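Local atomic coordinates of general secretion pathway protein H (Vibrio cholerae, PDB entry 4DQ9), a protein that forms part of the pseudopilus tip complex of the type II secretion system, which recognises and binds substrates for export from the periplasm. Residues K7-S12 / L128-K133; G80-D85 / Q135-Q140. All blocks are in the same frame, centred on the assembly; numbering follows the deposited sequence.

Interaction 1 of 2, residues K7-S12 / L128-K133; sequences KISAQS and LSIFPK
The long N-terminal helix 2-27 packs against a β-sheet, the arrangement characteristic of type IV pilin-like folds, and S9 and A10 meet I130 where the helix crosses strand 126-132. The backbones approach to 6.4 Å between the CA atoms of A10 and I130, and the contact is small, 124 Å² summed over both sides. I130 carries the strand's share. Its CB points toward the helix, and both branches of the side chain take part. With CG1 beside the backbone N (chi1 -61°) and the chain extended beyond it (chi2 167°), CD1 lies against the helix backbone, 3.6 Å from S9 O and 3.8 Å from A10 N, and is close to S9 CB as well. The shorter branch, CG2, stands anti to the backbone N and lies alongside S9 CB. S9 meets the isoleucine with CB, while its OG is hydrogen-bonded to E5 O, one turn earlier in the helix. The carbonyl of S9 touches CD1 only by van der Waals contact. L71 on the neighbouring strand and L67 also touch the S9 side chain, whereas A10 packs on W141 of strand 141-145, so the helix spans several strands here. Two of the three touching residues, A10 and I130, are buried. The methyl of A10 makes the more distant apolar approach, CB to I130 CD1 at 4.4 Å, while I130 CG2 reaches S9 CB at 3.8 Å.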
ATOM      1  N   LYS A   7      -2.265  -4.803 -29.235  1.00 17.59           N
ATOM      2  CA  LYS A   7      -0.844  -4.524 -29.304  1.00 16.01           C
ATOM      3  C   LYS A   7      -0.516  -3.096 -28.778  1.00 17.31           C
ATOM      4  O   LYS A   7       0.356  -2.876 -28.008  1.00 17.84           O
ATOM      5  CB  LYS A   7      -0.328  -4.640 -30.710  1.00 17.12           C
ATOM      6  CG  LYS A   7       1.166  -4.379 -30.824  1.00 18.70           C
ATOM      7  CD  LYS A   7       1.707  -4.780 -32.188  1.00 25.03           C
ATOM      8  CE  LYS A   7       3.157  -4.306 -32.291  1.00 27.88           C
ATOM      9  NZ  LYS A   7       3.700  -4.644 -33.624  1.00 30.51           N
ATOM     10  N   ILE A   8      -1.234  -2.136 -29.305  1.00 15.75           N
ATOM     11  CA  ILE A   8      -1.024  -0.720 -29.003  1.00 15.69           C
ATOM     12  C   ILE A   8      -1.252  -0.538 -27.511  1.00 15.65           C
ATOM     13  O   ILE A   8      -0.480   0.266 -26.847  1.00 15.87           O
ATOM     14  CB  ILE A   8      -2.016   0.140 -29.815  1.00 17.50           C
ATOM     15  CG1 ILE A   8      -1.584   0.163 -31.263  1.00 21.77           C
ATOM     16  CG2 ILE A   8      -2.112   1.558 -29.214  1.00 16.71           C
ATOM     17  CD1 ILE A   8      -2.554   0.928 -32.172  1.00 28.16           C
ATOM     18  N   SER A   9      -2.299  -1.194 -26.980  1.00 14.96           N
ATOM     19  CA  SER A   9      -2.615  -1.075 -25.527  1.00 15.00           C
ATOM     20  C   SER A   9      -1.539  -1.741 -24.689  1.00 13.27           C
ATOM     21  O   SER A   9      -1.162  -1.149 -23.612  1.00 15.04           O
ATOM     22  CB  SER A   9      -3.952  -1.665 -25.175  1.00 14.77           C
ATOM     23  OG  SER A   9      -4.971  -0.914 -25.708  1.00 21.35           O
ATOM     24  N   ALA A  10      -0.914  -2.779 -25.184  1.00 14.32           N
ATOM     25  CA  ALA A  10       0.135  -3.455 -24.397  1.00 15.67           C
ATOM     26  C   ALA A  10       1.401  -2.590 -24.443  1.00 16.08           C
ATOM     27  O   ALA A  10       2.083  -2.360 -23.414  1.00 16.58           O
ATOM     28  CB  ALA A  10       0.395  -4.892 -24.946  1.00 14.70           C
ATOM     29  N   GLN A  11       1.665  -1.957 -25.583  1.00 15.84           N
ATOM     30  CA  GLN A  11       2.849  -1.043 -25.703  1.00 15.56           C
ATOM     31  C   GLN A  11       2.656   0.131 -24.766  1.00 16.04           C
ATOM     32  O   GLN A  11       3.603   0.571 -24.072  1.00 16.40           O
ATOM     33  CB  GLN A  11       2.877  -0.576 -27.130  1.00 14.56           C
ATOM     34  CG  GLN A  11       3.284  -1.570 -28.151  1.00 16.23           C
ATOM     35  CD  GLN A  11       3.447  -0.862 -29.598  1.00 19.35           C
ATOM     36  OE1 GLN A  11       2.685   0.037 -29.975  1.00 27.60           O
ATOM     37  NE2 GLN A  11       4.395  -1.301 -30.385  1.00 20.35           N
ATOM     38  N   SER A  12       1.414   0.628 -24.697  1.00 14.64           N
ATOM     39  CA  SER A  12       1.114   1.811 -23.842  1.00 16.49           C
ATOM     40  C   SER A  12       1.396   1.401 -22.404  1.00 15.62           C
ATOM     41  O   SER A  12       2.079   2.192 -21.659  1.00 15.86           O
ATOM     42  CB  SER A  12      -0.312   2.285 -23.983  1.00 18.13           C
ATOM     43  OG  SER A  12      -0.794   3.056 -22.873  1.00 18.22           O
ATOM     44  N   LEU A 128       0.398  -8.979 -17.058  1.00 16.81           N
ATOM     45  CA  LEU A 128      -0.850  -8.300 -17.428  1.00 16.47           C
ATOM     46  C   LEU A 128      -1.033  -8.650 -18.908  1.00 16.39           C
ATOM     47  O   LEU A 128      -0.123  -8.413 -19.710  1.00 17.43           O
ATOM     48  CB  LEU A 128      -0.773  -6.800 -17.265  1.00 18.08           C
ATOM     49  CG  LEU A 128      -2.085  -6.164 -17.748  1.00 19.40           C
ATOM     50  CD1 LEU A 128      -3.023  -6.019 -16.616  1.00 25.88           C
ATOM     51  CD2 LEU A 128      -1.794  -4.835 -18.407  1.00 28.02           C
ATOM     52  N   SER A 129      -2.193  -9.179 -19.257  1.00 16.30           N
ATOM     53  CA  SER A 129      -2.434  -9.423 -20.670  1.00 15.27           C
ATOM     54  C   SER A 129      -3.645  -8.684 -21.140  1.00 15.38           C
ATOM     55  O   SER A 129      -4.591  -8.375 -20.373  1.00 15.22           O
ATOM     56  CB  SER A 129      -2.545 -10.873 -20.900  1.00 21.46           C
ATOM     57  OG  SER A 129      -3.740 -11.308 -20.548  1.00 23.25           O
ATOM     58  N   ILE A 130      -3.601  -8.364 -22.422  1.00 13.74           N
ATOM     59  CA  ILE A 130      -4.617  -7.478 -23.099  1.00 14.67           C
ATOM     60  C   ILE A 130      -4.972  -8.191 -24.376  1.00 15.16           C
ATOM     61  O   ILE A 130      -4.110  -8.523 -25.164  1.00 17.63           O
ATOM     62  CB  ILE A 130      -4.123  -6.059 -23.357  1.00 14.78           C
ATOM     63  CG1 ILE A 130      -3.744  -5.289 -22.033  1.00 15.09           C
ATOM     64  CG2 ILE A 130      -5.191  -5.126 -24.172  1.00 15.28           C
ATOM     65  CD1 ILE A 130      -2.944  -3.982 -22.182  1.00 16.16           C
ATOM     66  N   PHE A 131      -6.227  -8.315 -24.608  1.00 14.49           N
ATOM     67  CA  PHE A 131      -6.723  -9.195 -25.633  1.00 16.01           C
ATOM     68  C   PHE A 131      -8.165  -8.933 -26.044  1.00 16.85           C
ATOM     69  O   PHE A 131      -8.939  -8.369 -25.331  1.00 14.98           O
ATOM     70  CB  PHE A 131      -6.597 -10.638 -25.218  1.00 17.40           C
ATOM     71  CG  PHE A 131      -7.220 -10.918 -23.880  1.00 15.85           C
ATOM     72  CD1 PHE A 131      -6.521 -10.660 -22.719  1.00 17.50           C
ATOM     73  CD2 PHE A 131      -8.537 -11.373 -23.752  1.00 17.48           C
ATOM     74  CE1 PHE A 131      -7.032 -10.922 -21.480  1.00 15.85           C
ATOM     75  CE2 PHE A 131      -9.102 -11.634 -22.489  1.00 23.04           C
ATOM     76  CZ  PHE A 131      -8.389 -11.361 -21.334  1.00 21.07           C
ATOM     77  N   PRO A 132      -8.515  -9.352 -27.260  1.00 17.80           N
ATOM     78  CA  PRO A 132      -9.835  -9.056 -27.732  1.00 18.69           C
ATOM     79  C   PRO A 132     -10.892  -9.842 -26.921  1.00 16.60           C
ATOM     80  O   PRO A 132     -10.741 -11.066 -26.542  1.00 19.06           O
ATOM     81  CB  PRO A 132      -9.831  -9.580 -29.167  1.00 18.71           C
ATOM     82  CG  PRO A 132      -8.441  -9.466 -29.550  1.00 18.64           C
ATOM     83  CD  PRO A 132      -7.667  -9.860 -28.340  1.00 20.71           C
ATOM     84  N   LYS A 133     -12.025  -9.160 -26.740  1.00 18.40           N
ATOM     85  CA  LYS A 133     -13.252  -9.810 -26.112  1.00 19.35           C
ATOM     86  C   LYS A 133     -13.599 -11.085 -26.881  1.00 19.91           C
ATOM     87  O   LYS A 133     -13.585 -11.078 -28.080  1.00 20.75           O
ATOM     88  CB  LYS A 133     -14.440  -8.858 -26.009  1.00 21.81           C
ATOM     89  CG  LYS A 133     -15.616  -9.334 -25.258  1.00 25.72           C
ATOM     90  CD  LYS A 133     -16.757  -8.260 -25.220  1.00 32.29           C
ATOM     91  CE  LYS A 133     -16.338  -6.911 -24.787  1.00 36.86           C
ATOM     92  NZ  LYS A 133     -17.414  -5.914 -25.112  1.00 39.38           N
TER

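Interaction 2 of 2, residues G80-D85 / Q135-Q140; sequences GAWQKD and QEPDEQ
Neither 80-85 nor 135-140 forms a regular helix or strand, and their backbones keep well apart: the closest CA pair, W82 and P137, is separated by 7.9 Å. The side chain of W82 bridges that gap. Its CG lies beside the backbone N, carrying the indole toward the other loop, where one ring face receives P137. The proline CG stands 3.5 Å from the centroid of the five-membered ring of W82 and 3° off the ring normal, which makes this a CH-pi contact almost directly over the face. P137 CB reaches farther along the same face, 3.8 Å from W82 CD2. Topologically, a loop following strand 71-77 is thus joined to the loop between strands 126-132 and 141-145 of the same antiparallel sheet. At the indole edge, W82 NE1 donates to D138 OD1 at 2.8 Å with an N-H...O angle of 160°. The acceptor lies close to the ring plane, yet the donor comes from above the carboxylate, whose plane is 84° from that of the indole. Within 135-140, the Q140 amide ties the loop together: NE2 gives hydrogen bonds to E136 O at 2.9 Å and to Q135 OE1 at 3.0 Å.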
ATOM      1  N   GLY A  80       0.721 -17.088  -9.699  1.00 30.05           N
ATOM      2  CA  GLY A  80      -0.669 -17.403  -9.377  1.00 28.51           C
ATOM      3  C   GLY A  80      -1.603 -17.422 -10.561  1.00 26.92           C
ATOM      4  O   GLY A  80      -1.199 -17.254 -11.752  1.00 27.80           O
ATOM      5  N   ALA A  81      -2.862 -17.557 -10.235  1.00 25.13           N
ATOM      6  CA  ALA A  81      -3.910 -17.773 -11.245  1.00 25.07           C
ATOM      7  C   ALA A  81      -4.357 -16.466 -11.830  1.00 22.56           C
ATOM      8  O   ALA A  81      -4.183 -15.441 -11.219  1.00 22.01           O
ATOM      9  CB  ALA A  81      -5.086 -18.495 -10.643  1.00 26.92           C
ATOM     10  N   TRP A  82      -4.967 -16.514 -13.009  1.00 21.91           N
ATOM     11  CA  TRP A  82      -5.573 -15.278 -13.573  1.00 20.95           C
ATOM     12  C   TRP A  82      -6.619 -14.767 -12.588  1.00 21.33           C
ATOM     13  O   TRP A  82      -7.339 -15.552 -11.941  1.00 22.10           O
ATOM     14  CB  TRP A  82      -6.225 -15.499 -14.965  1.00 20.10           C
ATOM     15  CG  TRP A  82      -5.266 -15.868 -16.022  1.00 20.75           C
ATOM     16  CD1 TRP A  82      -5.049 -17.119 -16.596  1.00 21.29           C
ATOM     17  CD2 TRP A  82      -4.346 -14.983 -16.657  1.00 20.13           C
ATOM     18  NE1 TRP A  82      -4.107 -17.013 -17.574  1.00 24.44           N
ATOM     19  CE2 TRP A  82      -3.649 -15.713 -17.623  1.00 22.65           C
ATOM     20  CE3 TRP A  82      -4.080 -13.602 -16.562  1.00 18.86           C
ATOM     21  CZ2 TRP A  82      -2.673 -15.094 -18.434  1.00 18.77           C
ATOM     22  CZ3 TRP A  82      -3.117 -13.031 -17.308  1.00 17.06           C
ATOM     23  CH2 TRP A  82      -2.404 -13.757 -18.246  1.00 22.86           C
ATOM     24  N   GLN A  83      -6.685 -13.444 -12.438  1.00 20.25           N
ATOM     25  CA  GLN A  83      -7.516 -12.787 -11.449  1.00 20.57           C
ATOM     26  C   GLN A  83      -8.965 -12.598 -11.828  1.00 20.56           C
ATOM     27  O   GLN A  83      -9.853 -12.601 -10.949  1.00 22.99           O
ATOM     28  CB  GLN A  83      -6.896 -11.461 -11.033  1.00 21.23           C
ATOM     29  CG  GLN A  83      -5.585 -11.740 -10.295  1.00 23.78           C
ATOM     30  CD  GLN A  83      -5.680 -11.816  -8.790  1.00 30.75           C
ATOM     31  OE1 GLN A  83      -6.669 -11.444  -8.182  1.00 37.81           O
ATOM     32  NE2 GLN A  83      -4.580 -12.203  -8.166  1.00 36.29           N
ATOM     33  N   LYS A  84      -9.227 -12.418 -13.114  1.00 18.78           N
ATOM     34  CA  LYS A  84     -10.580 -12.081 -13.536  1.00 20.59           C
ATOM     35  C   LYS A  84     -11.463 -13.341 -13.424  1.00 21.43           C
ATOM     36  O   LYS A  84     -11.054 -14.426 -13.854  1.00 20.74           O
ATOM     37  CB  LYS A  84     -10.524 -11.513 -14.966  1.00 18.68           C
ATOM     38  CG  LYS A  84     -11.889 -10.931 -15.434  1.00 21.13           C
ATOM     39  CD  LYS A  84     -11.822 -10.145 -16.727  1.00 26.23           C
ATOM     40  CE  LYS A  84     -13.121  -9.341 -16.984  1.00 25.89           C
ATOM     41  NZ  LYS A  84     -13.197  -8.964 -18.426  1.00 28.44           N
ATOM     42  N   ASP A  85     -12.710 -13.161 -12.977  1.00 19.05           N
ATOM     43  CA  ASP A  85     -13.680 -14.277 -12.950  1.00 19.72           C
ATOM     44  C   ASP A  85     -14.302 -14.434 -14.337  1.00 20.63           C
ATOM     45  O   ASP A  85     -14.004 -13.683 -15.232  1.00 20.96           O
ATOM     46  CB  ASP A  85     -14.709 -14.079 -11.834  1.00 20.39           C
ATOM     47  CG  ASP A  85     -15.559 -12.898 -12.002  1.00 18.75           C
ATOM     48  OD1 ASP A  85     -16.205 -12.712 -13.026  1.00 25.12           O
ATOM     49  OD2 ASP A  85     -15.669 -12.104 -11.045  1.00 23.10           O
ATOM     50  N   GLN A 135     -11.878 -13.978 -26.304  1.00 21.09           N
ATOM     51  CA  GLN A 135     -10.660 -14.792 -26.163  1.00 20.36           C
ATOM     52  C   GLN A 135     -10.272 -14.937 -24.654  1.00 22.06           C
ATOM     53  O   GLN A 135     -10.713 -14.167 -23.787  1.00 22.11           O
ATOM     54  CB  GLN A 135      -9.556 -14.130 -26.909  1.00 20.30           C
ATOM     55  CG  GLN A 135      -9.773 -14.250 -28.413  1.00 23.87           C
ATOM     56  CD  GLN A 135      -8.739 -13.548 -29.258  1.00 30.12           C
ATOM     57  OE1 GLN A 135      -7.574 -13.563 -28.926  1.00 30.15           O
ATOM     58  NE2 GLN A 135      -9.174 -12.889 -30.349  1.00 31.11           N
ATOM     59  N   GLU A 136      -9.435 -15.929 -24.415  1.00 21.74           N
ATOM     60  CA  GLU A 136      -8.863 -16.221 -23.119  1.00 20.11           C
ATOM     61  C   GLU A 136      -7.587 -15.371 -22.961  1.00 19.61           C
ATOM     62  O   GLU A 136      -6.885 -15.075 -23.919  1.00 18.71           O
ATOM     63  CB  GLU A 136      -8.538 -17.727 -23.059  1.00 24.77           C
ATOM     64  CG  GLU A 136      -9.752 -18.660 -23.158  1.00 25.88           C
ATOM     65  CD  GLU A 136     -10.687 -18.569 -21.949  1.00 31.95           C
ATOM     66  OE1 GLU A 136     -10.341 -17.921 -20.940  1.00 35.73           O
ATOM     67  OE2 GLU A 136     -11.803 -19.089 -21.974  1.00 35.29           O
ATOM     68  N   PRO A 137      -7.169 -15.157 -21.706  1.00 19.54           N
ATOM     69  CA  PRO A 137      -6.001 -14.334 -21.437  1.00 20.63           C
ATOM     70  C   PRO A 137      -4.608 -14.932 -21.718  1.00 21.86           C
ATOM     71  O   PRO A 137      -3.624 -14.186 -21.846  1.00 21.02           O
ATOM     72  CB  PRO A 137      -6.123 -14.065 -19.944  1.00 20.67           C
ATOM     73  CG  PRO A 137      -6.805 -15.302 -19.402  1.00 20.10           C
ATOM     74  CD  PRO A 137      -7.858 -15.607 -20.478  1.00 20.44           C
ATOM     75  N   ASP A 138      -4.531 -16.254 -21.915  1.00 23.25           N
ATOM     76  CA  ASP A 138      -3.285 -16.937 -22.080  1.00 23.51           C
ATOM     77  C   ASP A 138      -2.667 -16.656 -23.461  1.00 23.56           C
ATOM     78  O   ASP A 138      -3.362 -16.502 -24.442  1.00 25.40           O
ATOM     79  CB  ASP A 138      -3.540 -18.457 -21.893  1.00 24.69           C
ATOM     80  CG  ASP A 138      -4.383 -18.744 -20.633  1.00 28.21           C
ATOM     81  OD1 ASP A 138      -3.679 -18.865 -19.570  1.00 29.39           O
ATOM     82  OD2 ASP A 138      -5.691 -18.707 -20.746  1.00 28.86           O
ATOM     83  N   GLU A 139      -1.359 -16.511 -23.478  1.00 24.83           N
ATOM     84  CA  GLU A 139      -0.588 -16.376 -24.692  1.00 25.48           C
ATOM     85  C   GLU A 139      -1.057 -15.192 -25.502  1.00 23.66           C
ATOM     86  O   GLU A 139      -1.252 -15.277 -26.714  1.00 24.74           O
ATOM     87  CB  GLU A 139      -0.773 -17.659 -25.501  1.00 29.09           C
ATOM     88  CG  GLU A 139      -0.037 -18.878 -24.969  1.00 32.83           C
ATOM     89  CD  GLU A 139       0.323 -19.761 -26.163  1.00 41.61           C
ATOM     90  OE1 GLU A 139      -0.601 -20.304 -26.859  1.00 44.68           O
ATOM     91  OE2 GLU A 139       1.535 -19.842 -26.450  1.00 49.73           O
ATOM     92  N   GLN A 140      -1.281 -14.049 -24.844  1.00 21.28           N
ATOM     93  CA  GLN A 140      -1.772 -12.800 -25.517  1.00 18.87           C
ATOM     94  C   GLN A 140      -0.691 -11.738 -25.443  1.00 20.71           C
ATOM     95  O   GLN A 140       0.373 -11.980 -24.847  1.00 19.87           O
ATOM     96  CB  GLN A 140      -3.073 -12.317 -24.806  1.00 16.96           C
ATOM     97  CG  GLN A 140      -4.265 -13.235 -24.963  1.00 19.84           C
ATOM     98  CD  GLN A 140      -4.862 -13.305 -26.362  1.00 20.98           C
ATOM     99  OE1 GLN A 140      -4.454 -12.605 -27.261  1.00 21.57           O
ATOM    100  NE2 GLN A 140      -5.917 -14.089 -26.520  1.00 21.41           N
TER

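Overall arrangement
The centres of the two interactions lie 12 Å apart, and their segments alternate along the chain. Strand 126-132 connects them: within 128-133, I130 points to the helix in interaction 1, while S129 and F131 point away from it and meet the loops of interaction 2. S129 OG is 3.2 Å from P137 O, a probable hydrogen bond, and 3.6 Å from W82 CH2. F131 packs on the same loop, with CB 3.4 Å from Q140 CD and CE1 3.6 Å from P137 CA. Helix and loops thus pack on opposite faces of one strand. A bound sodium ion lies about 12 Å from the I130 side chain, too far for coordination by it.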